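Local coordinates for pmbA-related protein (Thermotoga maritima, PDB 1VL4) that is probably a metallopeptidase of the PmbA/TldD (peptidase U62) family, possibly also a modulator of DNA gyrase, at residues A[420-425]-A[433-438]. Sequence-based numbering, arbitrary orientation.
Sequences VLVGND and IAPSVL
The carboxylate of D425 takes hold of S436 by both oxygens: OD2 receives the hydroxyl OG at 2.5 Å on its syn side, 15° out of the carboxylate plane, and OD1 receives the backbone N of S436 at 2.9 Å from above that plane. CG of D425 sits between its own backbone N and carbonyl carbon (chi1 55°), which turns the carboxylate back over the 433-438 segment. P435 packs beside it, its CB against the carbonyl O of G423 and its CG 3.5 Å from CG1 of V422; its CA also approaches O of D425 in a CA-H...O contact. L421 and L438 form an antiparallel hydrogen-bonded pair, L438 N bonding to L421 O (2.8 Å), and meet CB to CB 4.2 Å apart; V422 and V437, on the other face, form the non-hydrogen-bonded pair. V420 N bonds to L438 O, and G423 N to S436 O just past the strand ends. In the second shell, N241 donates its backbone N to OG of S436 and its side-chain ND2 to O of D425, and F355 packs on both residues. With D425 cut back to alanine, the backbone N of S436 would probably lose its acceptor and OG keep only N241 of these two partners. The arrangement is a short antiparallel pairing of 419-422 with 437-444, ended by an Asp-Ser link where the chain passes from strand 432-434 of one mixed sheet to strand 437-444 of another.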
ATOM      1  N   VAL A 420     -16.320 -23.656  20.701  1.00 10.67           N
ATOM      2  CA  VAL A 420     -17.303 -24.294  21.558  1.00 11.42           C
ATOM      3  C   VAL A 420     -17.957 -23.339  22.577  1.00 11.05           C
ATOM      4  O   VAL A 420     -19.033 -23.624  23.073  1.00 12.03           O
ATOM      5  CB  VAL A 420     -16.690 -25.565  22.275  1.00 11.39           C
ATOM      6  CG1 VAL A 420     -16.218 -26.568  21.240  1.00 14.62           C
ATOM      7  CG2 VAL A 420     -15.549 -25.209  23.234  1.00  8.91           C
ATOM      8  N   LEU A 421     -17.305 -22.223  22.884  1.00 12.11           N
ATOM      9  CA  LEU A 421     -17.848 -21.199  23.772  1.00 11.73           C
ATOM     10  C   LEU A 421     -17.392 -19.821  23.373  1.00 11.80           C
ATOM     11  O   LEU A 421     -16.224 -19.625  23.019  1.00 11.16           O
ATOM     12  CB  LEU A 421     -17.373 -21.416  25.201  1.00 14.58           C
ATOM     13  CG  LEU A 421     -18.024 -22.448  26.114  1.00 20.30           C
ATOM     14  CD1 LEU A 421     -17.189 -22.509  27.405  1.00 25.68           C
ATOM     15  CD2 LEU A 421     -19.505 -22.118  26.392  1.00 20.57           C
ATOM     16  N   VAL A 422     -18.321 -18.863  23.484  1.00 11.67           N
ATOM     17  CA  VAL A 422     -18.142 -17.481  23.044  1.00 13.06           C
ATOM     18  C   VAL A 422     -18.338 -16.560  24.250  1.00 11.79           C
ATOM     19  O   VAL A 422     -19.299 -16.690  24.987  1.00 13.84           O
ATOM     20  CB  VAL A 422     -19.134 -17.136  21.910  1.00 11.11           C
ATOM     21  CG1 VAL A 422     -18.932 -15.737  21.367  1.00 12.16           C
ATOM     22  CG2 VAL A 422     -19.012 -18.188  20.760  1.00 10.51           C
ATOM     23  N   GLY A 423     -17.435 -15.607  24.389  1.00  9.92           N
ATOM     24  CA  GLY A 423     -17.438 -14.645  25.502  1.00 12.51           C
ATOM     25  C   GLY A 423     -18.369 -13.475  25.301  1.00 10.68           C
ATOM     26  O   GLY A 423     -19.027 -13.334  24.262  1.00  9.94           O
ATOM     27  N   ASN A 424     -18.355 -12.581  26.279  1.00 13.89           N
ATOM     28  CA  ASN A 424     -19.212 -11.419  26.261  1.00 15.61           C
ATOM     29  C   ASN A 424     -18.340 -10.149  26.260  1.00 16.28           C
ATOM     30  O   ASN A 424     -18.827  -9.055  26.475  1.00 17.81           O
ATOM     31  CB  ASN A 424     -20.221 -11.485  27.431  1.00 12.78           C
ATOM     32  CG  ASN A 424     -19.548 -11.307  28.784  1.00 20.29           C
ATOM     33  OD1 ASN A 424     -18.366 -11.022  28.864  1.00 17.77           O
ATOM     34  ND2 ASN A 424     -20.305 -11.486  29.848  1.00 28.20           N
ATOM     35  N   ASP A 425     -17.043 -10.305  26.014  1.00 17.40           N
ATOM     36  CA  ASP A 425     -16.081  -9.203  26.034  1.00 16.65           C
ATOM     37  C   ASP A 425     -15.880  -8.726  24.610  1.00 16.14           C
ATOM     38  O   ASP A 425     -14.816  -8.870  24.037  1.00 15.21           O
ATOM     39  CB  ASP A 425     -14.732  -9.599  26.672  1.00 18.56           C
ATOM     40  CG  ASP A 425     -14.099 -10.829  26.024  1.00 19.79           C
ATOM     41  OD1 ASP A 425     -14.851 -11.647  25.460  1.00 13.79           O
ATOM     42  OD2 ASP A 425     -12.860 -10.981  26.098  1.00 16.01           O
ATOM     43  N   ILE A 433     -15.975  -6.962  14.645  1.00 14.10           N
ATOM     44  CA  ILE A 433     -16.351  -6.812  16.036  1.00 13.25           C
ATOM     45  C   ILE A 433     -16.490  -8.184  16.633  1.00 13.22           C
ATOM     46  O   ILE A 433     -17.118  -9.051  16.018  1.00 12.18           O
ATOM     47  CB  ILE A 433     -17.710  -6.168  16.121  1.00 13.65           C
ATOM     48  CG1 ILE A 433     -17.678  -4.785  15.415  1.00 13.59           C
ATOM     49  CG2 ILE A 433     -18.209  -6.135  17.571  1.00 12.85           C
ATOM     50  CD1 ILE A 433     -19.018  -4.084  15.505  1.00 15.38           C
ATOM     51  N   ALA A 434     -15.925  -8.397  17.812  1.00 13.79           N
ATOM     52  CA  ALA A 434     -15.889  -9.747  18.361  1.00 12.39           C
ATOM     53  C   ALA A 434     -15.541  -9.784  19.810  1.00 14.20           C
ATOM     54  O   ALA A 434     -14.800  -8.941  20.272  1.00 11.52           O
ATOM     55  CB  ALA A 434     -14.884 -10.637  17.586  1.00 14.17           C
ATOM     56  N   PRO A 435     -16.026 -10.836  20.502  1.00 11.06           N
ATOM     57  CA  PRO A 435     -15.545 -11.205  21.833  1.00 11.55           C
ATOM     58  C   PRO A 435     -14.428 -12.224  21.741  1.00  9.49           C
ATOM     59  O   PRO A 435     -13.994 -12.574  20.658  1.00  9.24           O
ATOM     60  CB  PRO A 435     -16.785 -11.817  22.460  1.00  8.83           C
ATOM     61  CG  PRO A 435     -17.397 -12.562  21.314  1.00 10.35           C
ATOM     62  CD  PRO A 435     -17.094 -11.750  20.067  1.00 14.83           C
ATOM     63  N   SER A 436     -13.908 -12.656  22.868  1.00 12.13           N
ATOM     64  CA  SER A 436     -12.993 -13.768  22.930  1.00 12.34           C
ATOM     65  C   SER A 436     -13.820 -15.052  22.684  1.00 13.32           C
ATOM     66  O   SER A 436     -15.025 -15.054  22.871  1.00 11.10           O
ATOM     67  CB  SER A 436     -12.306 -13.806  24.293  1.00 11.84           C
ATOM     68  OG  SER A 436     -11.659 -12.578  24.582  1.00 12.49           O
ATOM     69  N   VAL A 437     -13.149 -16.100  22.210  1.00 10.19           N
ATOM     70  CA  VAL A 437     -13.728 -17.436  22.034  1.00 10.93           C
ATOM     71  C   VAL A 437     -12.789 -18.513  22.532  1.00 10.98           C
ATOM     72  O   VAL A 437     -11.535 -18.330  22.595  1.00 11.88           O
ATOM     73  CB  VAL A 437     -14.048 -17.750  20.538  1.00 12.27           C
ATOM     74  CG1 VAL A 437     -15.060 -16.763  19.997  1.00 10.62           C
ATOM     75  CG2 VAL A 437     -12.746 -17.776  19.667  1.00 10.42           C
ATOM     76  N   LEU A 438     -13.403 -19.634  22.921  1.00 10.00           N
ATOM     77  CA  LEU A 438     -12.720 -20.876  23.196  1.00 10.18           C
ATOM     78  C   LEU A 438     -12.834 -21.852  22.010  1.00  9.80           C
ATOM     79  O   LEU A 438     -13.939 -22.244  21.595  1.00  9.47           O
ATOM     80  CB  LEU A 438     -13.268 -21.527  24.467  1.00  8.94           C
ATOM     81  CG  LEU A 438     -12.636 -22.877  24.771  1.00 17.04           C
ATOM     82  CD1 LEU A 438     -11.097 -22.773  24.915  1.00 15.20           C
ATOM     83  CD2 LEU A 438     -13.295 -23.445  26.019  1.00 21.54           C
TER